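Local coordinates for protein putative Phosphate (Eubacterium rectale, PDB 3DAO) that is a putative phosphatase of the haloacid dehalogenase-like hydrolase family, probably removing phosphate from a small substrate that has not been identified, at residues E43-I48 with A74-K79; M110-R115 with D157-D162. One frame throughout, in Å; residues are numbered along the deposited sequence. Where two conformers were deposited one is given.

Interaction 1: E43-I48 with A74-K79; sequences EYMSVI and APIKHK
The pyrrolidine ring of P75 meets M45, a selenomethionine in this crystal, through the CB, CG and CD side of the ring, whereas the one aromatic ring of 74-79, the imidazole of H78, takes no part in the contact and has K79 CB over one face, offset toward the rim. The contact belongs to the Rossmann-like core domain of the haloacid dehalogenase fold. Helix 42-53 is the crossover between the parallel strands 23-26 and 57-61; the loop containing 74-79 ends the next crossover and leads into strand 81-84.

M45 runs obliquely over P75 and I76. With its CG anti to the carbonyl carbon (chi1 -55°) and the chain bent again at chi2 and chi3, the side chain doubles over: M45 CG rests 4.0 Å from P75 CG, and M45 SE lies 3.9 Å from I76 CG1. F73 and I40 also touch this side chain. I76 answers by pushing its CG1 branch in between its own backbone N and carbonyl carbon (chi1 59°), from where its CD1 extends to the helix backbone, 3.7 Å from M45 O.

Contacts between the side chains themselves are all apolar; nearby, K79 NZ forms salt bridges to D49 and D53 further along helix 42-53. I48 meets I76 at about a right angle, with I48 CG2 3.5 Å from I76 CD1.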
loop_
_atom_site.group_PDB
_atom_site.type_symbol
_atom_site.label_atom_id
_atom_site.label_comp_id
_atom_site.label_asym_id
_atom_site.label_seq_id
_atom_site.Cartn_x
_atom_site.Cartn_y
_atom_site.Cartn_z
ATOM N N GLU A 43 -3.242 21.075 10.226
ATOM C CA GLU A 43 -2.212 21.149 11.249
ATOM C C GLU A 43 -1.209 20.030 10.988
ATOM O O GLU A 43 -0.030 20.157 11.299
ATOM C CB GLU A 43 -2.757 21.125 12.682
ATOM C CG GLU A 43 -1.726 21.605 13.663
ATOM C CD GLU A 43 -2.211 21.617 15.095
ATOM O OE1 GLU A 43 -3.413 21.373 15.333
ATOM O OE2 GLU A 43 -1.372 21.880 15.983
ATOM N N TYR A 44 -1.677 18.949 10.357
ATOM C CA TYR A 44 -0.757 17.842 10.013
ATOM C C TYR A 44 0.279 18.367 9.031
ATOM O O TYR A 44 1.461 18.059 9.105
ATOM C CB TYR A 44 -1.479 16.619 9.390
ATOM C CG TYR A 44 -1.939 15.587 10.403
ATOM C CD1 TYR A 44 -1.034 14.752 10.984
ATOM C CD2 TYR A 44 -3.273 15.436 10.737
ATOM C CE1 TYR A 44 -1.421 13.798 11.898
ATOM C CE2 TYR A 44 -3.673 14.492 11.670
ATOM C CZ TYR A 44 -2.728 13.661 12.237
ATOM O OH TYR A 44 -3.064 12.681 13.190
HETATM N N MSE A 45 -0.179 19.186 8.105
HETATM C CA MSE A 45 0.719 19.649 7.041
HETATM C C MSE A 45 1.749 20.576 7.641
HETATM O O MSE A 45 2.904 20.533 7.294
HETATM C CB MSE A 45 -0.025 20.373 5.914
HETATM C CG MSE A 45 -1.163 19.635 5.258
HETATM SE SE MSE A 45 -0.610 17.986 4.402
HETATM C CE MSE A 45 -1.256 16.729 5.755
ATOM N N SER A 46 1.317 21.417 8.582
ATOM C CA SER A 46 2.233 22.393 9.199
ATOM C C SER A 46 3.297 21.733 10.037
ATOM O O SER A 46 4.482 22.045 9.975
ATOM C CB SER A 46 1.438 23.401 10.043
ATOM O OG SER A 46 2.328 24.263 10.748
ATOM N N VAL A 47 2.854 20.762 10.833
ATOM C CA VAL A 47 3.771 20.054 11.730
ATOM C C VAL A 47 4.781 19.226 10.930
ATOM O O VAL A 47 5.980 19.283 11.171
ATOM C CB VAL A 47 2.976 19.204 12.768
ATOM C CG1 VAL A 47 3.891 18.279 13.529
ATOM C CG2 VAL A 47 2.184 20.132 13.729
ATOM N N ILE A 48 4.298 18.505 9.925
ATOM C CA ILE A 48 5.188 17.673 9.101
ATOM C C ILE A 48 6.216 18.552 8.380
ATOM O O ILE A 48 7.404 18.244 8.309
ATOM C CB ILE A 48 4.362 16.777 8.109
ATOM C CG1 ILE A 48 3.569 15.720 8.887
ATOM C CG2 ILE A 48 5.246 16.185 7.057
ATOM C CD1 ILE A 48 2.503 15.000 8.052
ATOM N N ALA A 74 -1.436 17.376 -0.563
ATOM C CA ALA A 74 -1.259 18.419 -1.577
ATOM C C ALA A 74 -0.438 19.646 -1.135
ATOM O O ALA A 74 0.447 20.070 -1.869
ATOM C CB ALA A 74 -2.622 18.888 -2.131
ATOM N N PRO A 75 -0.712 20.189 0.056
ATOM C CA PRO A 75 -0.006 21.455 0.442
ATOM C C PRO A 75 1.492 21.337 0.598
ATOM O O PRO A 75 2.212 22.337 0.434
ATOM C CB PRO A 75 -0.687 21.844 1.762
ATOM C CG PRO A 75 -2.039 21.198 1.727
ATOM C CD PRO A 75 -1.809 19.877 0.980
ATOM N N ILE A 76 1.975 20.129 0.943
ATOM C CA ILE A 76 3.405 19.881 1.112
ATOM C C ILE A 76 3.903 18.702 0.295
ATOM O O ILE A 76 4.954 18.140 0.590
ATOM C CB ILE A 76 3.813 19.660 2.602
ATOM C CG1 ILE A 76 3.059 18.464 3.205
ATOM C CG2 ILE A 76 3.543 20.939 3.409
ATOM C CD1 ILE A 76 3.509 18.029 4.576
ATOM N N LYS A 77 3.197 18.414 -0.785
ATOM C CA LYS A 77 3.476 17.203 -1.598
ATOM C C LYS A 77 4.881 17.093 -2.155
ATOM O O LYS A 77 5.427 16.009 -2.324
ATOM C CB LYS A 77 2.415 17.040 -2.682
ATOM C CG LYS A 77 2.544 17.970 -3.815
ATOM C CD LYS A 77 1.454 17.800 -4.838
ATOM C CE LYS A 77 1.834 18.501 -6.149
ATOM N NZ LYS A 77 2.196 19.963 -5.981
ATOM N N HIS A 78 5.488 18.239 -2.403
ATOM C CA HIS A 78 6.844 18.326 -2.952
ATOM C C HIS A 78 7.953 17.904 -1.994
ATOM O O HIS A 78 9.069 17.641 -2.415
ATOM C CB HIS A 78 7.118 19.791 -3.373
ATOM C CG HIS A 78 7.028 20.748 -2.230
ATOM N ND1 HIS A 78 5.819 21.150 -1.697
ATOM C CD2 HIS A 78 7.988 21.324 -1.462
ATOM C CE1 HIS A 78 6.040 21.959 -0.676
ATOM N NE2 HIS A 78 7.345 22.071 -0.501
ATOM N N LYS A 79 7.639 17.832 -0.712
ATOM C CA LYS A 79 8.662 17.624 0.306
ATOM C C LYS A 79 8.688 16.219 0.880
ATOM O O LYS A 79 9.440 15.944 1.793
ATOM C CB LYS A 79 8.402 18.527 1.528
ATOM C CG LYS A 79 8.328 19.973 1.315
ATOM C CD LYS A 79 8.451 20.675 2.633
ATOM C CE LYS A 79 9.889 21.019 2.993
ATOM N NZ LYS A 79 9.848 22.303 3.779
#

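Interaction 2: M110-R115 with D157-D162; sequences MCRMVR and DITRLD
T159 meets C111 through its methyl: T159 CG2 sits 3.6 Å from C111 CB. The sulfur of C111 swings to a different neighbour, C111 SG lying 3.7 Å from I158 CG2, so that the short cysteine touches two consecutive residues of the 3-10 turn 158-160. R112, an exposed residue, passes obliquely across T159 with its chain extended from CG to NE, bringing R112 NH2 to 4.0 Å from T159 CB. Within the helix, R112 CA lies 3.8 Å above one face of the R115 guanidinium, offset toward the rim.

Helix 104-117 packs here on the second, six-stranded sheet, which with its helices probably forms the cap domain of this hydrolase family; C111 also touches Y123 and F169 on that sheet. K108, one turn earlier on the helix, hydrogen-bonds through NZ to the carbonyl oxygens of T159 and L161.

With T159 OG1 set between the backbone N and the carbonyl carbon (chi1 68°), the hydroxyl turns back to D157 and donates to D157 OD1 at 2.6 Å. The backbone T159 N reaches D157 OD1 at 2.8 Å, making an Asx turn. Both donors approach from one face of the carboxylate, about 30° out of its plane, the hydroxyl on the syn side and the amide on the anti side. T159 OG1 also accepts from two waters; one of them takes the N-H of R112 NE at 2.7 Å and also that of R115 NH1. Replacing T159 by an alanine would probably open a gap beside C111 CB and leave D157 OD1 without its hydroxyl donor and the two waters without this acceptor. A third water links R115 NH1 to D157 OD1.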
loop_
_atom_site.group_PDB
_atom_site.type_symbol
_atom_site.label_atom_id
_atom_site.label_comp_id
_atom_site.label_asym_id
_atom_site.label_seq_id
_atom_site.Cartn_x
_atom_site.Cartn_y
_atom_site.Cartn_z
HETATM N N MSE A 110 -0.876 -16.341 -14.302
HETATM C CA MSE A 110 -2.043 -16.183 -13.408
HETATM C C MSE A 110 -3.301 -15.931 -14.230
HETATM O O MSE A 110 -4.345 -16.522 -13.966
HETATM C CB MSE A 110 -1.834 -15.071 -12.403
HETATM C CG MSE A 110 -0.817 -15.439 -11.368
HETATM SE SE MSE A 110 -0.375 -13.900 -10.296
HETATM C CE MSE A 110 0.644 -14.799 -8.864
ATOM N N CYS A 111 -3.193 -15.034 -15.197
ATOM C CA CYS A 111 -4.322 -14.703 -16.086
ATOM C C CYS A 111 -4.851 -15.979 -16.740
ATOM O O CYS A 111 -6.045 -16.269 -16.751
ATOM C CB CYS A 111 -3.893 -13.771 -17.216
ATOM S SG CYS A 111 -3.619 -12.007 -16.826
ATOM N N ARG A 112 -3.934 -16.732 -17.349
ATOM C CA ARG A 112 -4.337 -17.968 -18.075
ATOM C C ARG A 112 -4.990 -18.966 -17.189
ATOM O O ARG A 112 -6.014 -19.579 -17.557
ATOM C CB ARG A 112 -3.144 -18.601 -18.798
ATOM C CG ARG A 112 -2.646 -17.699 -19.860
ATOM C CD ARG A 112 -1.423 -18.242 -20.564
ATOM N NE ARG A 112 -0.975 -17.289 -21.569
ATOM C CZ ARG A 112 0.194 -16.663 -21.502
ATOM N NH1 ARG A 112 1.086 -16.996 -20.587
ATOM N NH2 ARG A 112 0.506 -15.796 -22.416
HETATM N N MSE A 113 -4.468 -19.072 -15.973
HETATM C CA MSE A 113 -5.013 -20.022 -15.011
HETATM C C MSE A 113 -6.408 -19.615 -14.541
HETATM O O MSE A 113 -7.309 -20.457 -14.436
HETATM C CB MSE A 113 -4.091 -20.242 -13.820
HETATM C CG MSE A 113 -4.728 -21.104 -12.744
HETATM SE SE MSE A 113 -3.511 -21.545 -11.293
HETATM C CE MSE A 113 -2.237 -22.717 -12.217
ATOM N N VAL A 114 -6.599 -18.323 -14.266
ATOM C CA VAL A 114 -7.912 -17.890 -13.782
ATOM C C VAL A 114 -8.942 -18.080 -14.897
ATOM O O VAL A 114 -10.022 -18.613 -14.693
ATOM C CB VAL A 114 -7.884 -16.461 -13.240
ATOM C CG1 VAL A 114 -9.331 -16.011 -12.822
ATOM C CG2 VAL A 114 -6.907 -16.383 -12.047
ATOM N N ARG A 115 -8.521 -17.736 -16.099
ATOM C CA ARG A 115 -9.382 -17.813 -17.274
ATOM C C ARG A 115 -9.834 -19.237 -17.534
ATOM O O ARG A 115 -11.017 -19.514 -17.728
ATOM C CB ARG A 115 -8.619 -17.278 -18.483
ATOM C CG ARG A 115 -9.387 -17.256 -19.771
ATOM C CD ARG A 115 -8.421 -17.008 -20.943
ATOM N NE ARG A 115 -7.476 -18.127 -21.000
ATOM C CZ ARG A 115 -6.295 -18.136 -21.609
ATOM N NH1 ARG A 115 -5.862 -17.077 -22.219
ATOM N NH2 ARG A 115 -5.514 -19.217 -21.540
ATOM N N ASP A 157 -7.616 -8.415 -24.104
ATOM C CA ASP A 157 -6.854 -9.553 -23.550
ATOM C C ASP A 157 -5.596 -9.090 -22.846
ATOM O O ASP A 157 -4.650 -8.632 -23.455
ATOM C CB ASP A 157 -6.535 -10.517 -24.723
ATOM C CG ASP A 157 -5.849 -11.794 -24.308
ATOM O OD1 ASP A 157 -5.311 -11.935 -23.193
ATOM O OD2 ASP A 157 -5.827 -12.705 -25.167
ATOM N N ILE A 158 -5.618 -9.225 -21.525
ATOM C CA ILE A 158 -4.499 -8.779 -20.692
ATOM C C ILE A 158 -3.201 -9.513 -21.058
ATOM O O ILE A 158 -2.119 -8.948 -20.953
ATOM C CB ILE A 158 -4.839 -8.912 -19.179
ATOM C CG1 ILE A 158 -5.929 -7.893 -18.810
ATOM C CG2 ILE A 158 -3.675 -8.633 -18.334
ATOM C CD1 ILE A 158 -6.475 -8.076 -17.373
ATOM N N THR A 159 -3.321 -10.749 -21.537
ATOM C CA THR A 159 -2.118 -11.551 -21.828
ATOM C C THR A 159 -1.461 -11.076 -23.109
ATOM O O THR A 159 -0.372 -11.519 -23.444
ATOM C CB THR A 159 -2.377 -13.075 -21.949
ATOM O OG1 THR A 159 -3.153 -13.358 -23.126
ATOM C CG2 THR A 159 -3.077 -13.628 -20.712
ATOM N N ARG A 160 -2.101 -10.142 -23.790
ATOM C CA ARG A 160 -1.564 -9.610 -25.040
ATOM C C ARG A 160 -0.915 -8.249 -24.807
ATOM O O ARG A 160 -0.376 -7.644 -25.712
ATOM C CB ARG A 160 -2.623 -9.617 -26.157
ATOM C CG ARG A 160 -3.013 -11.060 -26.552
ATOM C CD ARG A 160 -3.790 -11.164 -27.849
ATOM N NE ARG A 160 -3.850 -12.545 -28.343
ATOM C CZ ARG A 160 -4.945 -13.300 -28.392
ATOM N NH1 ARG A 160 -6.122 -12.818 -27.991
ATOM N NH2 ARG A 160 -4.861 -14.542 -28.866
ATOM N N LEU A 161 -0.911 -7.811 -23.555
ATOM C CA LEU A 161 -0.263 -6.549 -23.222
ATOM C C LEU A 161 1.241 -6.741 -23.118
ATOM O O LEU A 161 1.757 -7.794 -22.756
ATOM C CB LEU A 161 -0.765 -5.960 -21.914
ATOM C CG LEU A 161 -2.246 -5.654 -21.853
ATOM C CD1 LEU A 161 -2.625 -5.270 -20.436
ATOM C CD2 LEU A 161 -2.574 -4.536 -22.844
ATOM N N ASP A 162 1.937 -5.679 -23.463
ATOM C CA ASP A 162 3.384 -5.668 -23.416
ATOM C C ASP A 162 3.779 -4.579 -22.456
ATOM O O ASP A 162 3.833 -3.417 -22.821
ATOM C CB ASP A 162 3.944 -5.356 -24.801
ATOM C CG ASP A 162 5.444 -5.370 -24.828
ATOM O OD1 ASP A 162 6.045 -6.120 -24.028
ATOM O OD2 ASP A 162 6.015 -4.649 -25.669
HETATM O O HOH W 1 -2.946 -16.345 -23.228
HETATM O O HOH W 2 -1.240 -14.476 -25.122
HETATM O O HOH W 3 -6.710 -14.306 -22.317
#

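How the interactions relate
Both segments of interaction 1 precede those of interaction 2 in the sequence, and the two contacts lie on opposite sides of the chain's centre, with centres 41 Å apart and nearest atoms about 28 Å apart. They share no helix, strand or sheet. The segments 43-48 and 74-79 belong to the crossovers of the eight-stranded sheet, which carries what is probably the DxDx(T/V) motif of the family at a strand end; 110-115 and 157-162 border the six-stranded sheet. These would correspond to the catalytic core and the cap of haloacid dehalogenase-like enzymes, where the active site usually lies between the two. Each contact thus appears to join a helix to a loop within one domain rather than to bridge the two.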